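Local atomic coordinates of molybdate binding protein II (Clostridium pasteurianum, PDB entry 1GUT), a protein that binds molybdate as a molbindin, taking up the oxyanion passively in a small protein of six subunits. Residues G11-L16 / A53-V58. Sequence-based numbering, arbitrary orientation.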
# COMPACT_ATOMS: atom_id res chain seq x y z
N GLY A 11 19.60 -6.70 6.59
CA GLY A 11 19.43 -7.26 7.91
C GLY A 11 19.57 -8.76 7.92
O GLY A 11 19.83 -9.36 6.90
N LYS A 12 19.39 -9.33 9.10
CA LYS A 12 19.51 -10.76 9.28
C LYS A 12 18.16 -11.27 9.76
O LYS A 12 17.55 -10.67 10.64
CB LYS A 12 20.59 -11.03 10.33
CG LYS A 12 20.81 -12.49 10.60
CD LYS A 12 22.01 -12.68 11.54
CE LYS A 12 22.42 -14.14 11.66
NZ LYS A 12 23.13 -14.67 10.45
N VAL A 13 17.69 -12.36 9.18
CA VAL A 13 16.40 -12.91 9.59
C VAL A 13 16.51 -13.45 11.01
O VAL A 13 17.35 -14.34 11.29
CB VAL A 13 15.93 -14.04 8.67
CG1 VAL A 13 14.65 -14.61 9.20
CG2 VAL A 13 15.75 -13.53 7.23
N VAL A 14 15.69 -12.92 11.92
CA VAL A 14 15.65 -13.39 13.30
C VAL A 14 14.33 -14.07 13.65
O VAL A 14 14.18 -14.66 14.73
CB VAL A 14 15.98 -12.29 14.34
CG1 VAL A 14 17.42 -11.83 14.19
CG2 VAL A 14 15.01 -11.08 14.24
N GLY A 15 13.36 -13.99 12.75
CA GLY A 15 12.08 -14.64 12.97
C GLY A 15 11.42 -14.98 11.65
O GLY A 15 11.48 -14.22 10.69
N LEU A 16 10.75 -16.13 11.61
CA LEU A 16 10.02 -16.58 10.43
C LEU A 16 8.84 -17.40 10.88
O LEU A 16 9.02 -18.38 11.62
CB LEU A 16 10.93 -17.40 9.50
CG LEU A 16 10.31 -17.98 8.23
CD1 LEU A 16 9.78 -16.89 7.32
CD2 LEU A 16 11.38 -18.79 7.52
N ALA A 53 19.37 -15.89 7.61
CA ALA A 53 19.74 -15.41 6.29
C ALA A 53 19.96 -13.90 6.27
O ALA A 53 19.27 -13.16 6.98
CB ALA A 53 18.66 -15.78 5.25
N GLU A 54 20.92 -13.44 5.46
CA GLU A 54 21.18 -11.99 5.31
C GLU A 54 20.36 -11.56 4.10
O GLU A 54 20.59 -12.03 2.99
CB GLU A 54 22.68 -11.70 5.11
CG GLU A 54 23.53 -12.08 6.32
CD GLU A 54 25.03 -11.93 6.07
OE1 GLU A 54 25.43 -11.64 4.93
OE2 GLU A 54 25.81 -12.10 7.03
N LEU A 55 19.38 -10.69 4.34
CA LEU A 55 18.46 -10.23 3.28
C LEU A 55 18.27 -8.73 3.37
O LEU A 55 18.73 -8.11 4.30
CB LEU A 55 17.09 -10.93 3.41
CG LEU A 55 17.14 -12.46 3.30
CD1 LEU A 55 15.81 -13.06 3.72
CD2 LEU A 55 17.52 -12.86 1.87
N THR A 56 17.54 -8.15 2.42
CA THR A 56 17.32 -6.72 2.42
C THR A 56 15.84 -6.40 2.37
O THR A 56 15.11 -6.94 1.53
CB THR A 56 18.02 -6.13 1.18
OG1 THR A 56 19.43 -6.40 1.25
CG2 THR A 56 17.91 -4.59 1.15
N ALA A 57 15.39 -5.52 3.25
CA ALA A 57 13.99 -5.07 3.25
C ALA A 57 13.90 -3.88 2.30
O ALA A 57 14.76 -2.98 2.31
CB ALA A 57 13.59 -4.64 4.66
N VAL A 58 12.85 -3.84 1.49
CA VAL A 58 12.65 -2.75 0.52
C VAL A 58 11.24 -2.18 0.69
O VAL A 58 10.27 -2.94 0.80
CB VAL A 58 12.85 -3.26 -0.94
CG1 VAL A 58 12.61 -2.13 -1.94
CG2 VAL A 58 14.25 -3.85 -1.16
O HOH W 1 25.50 -13.17 10.12
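Gly11 and Leu55 exchange two backbone hydrogen bonds although segments 11-16 and 54-58 run at 104° to each other, nearly perpendicular for an antiparallel pair. Gly11 N donates to Leu55 O at 2.8 Å, and Leu55 N returns a bond to Gly11 O. A third bond joins Val13 N to Ala53 O (2.8 Å). Between these rungs Lys12 and Glu54 form a non-hydrogen-bonded pair; beside it, Glu54 CA approaches Gly11 O at 3.4 Å as a CA-H...O contact. Their side chains leave the same exposed face. Lys12 is extended as far as CE and then bends (chi4 74°), which carries NZ to the carbonyl of Gly52; a water accepts from NZ and donates a longer bond (3.3 Å) to Glu54 OE2, NZ and OE2 themselves lying 5.0 Å apart. Beside Leu55, the Val13 methyl CG2, held next to its own backbone N (CG1 is anti, chi1 177°), packs obliquely on Leu55 CD1 at 3.5 Å and more loosely on Ala53 CB. Val13 also rests on Leu27, and Leu55 on Ala68 of the second subunit. Past the crossing, Thr56 and Val58 pair with a strand of that subunit. Such a strongly turned strand junction is consistent with the OB-related fold of the Mop/TOBE family.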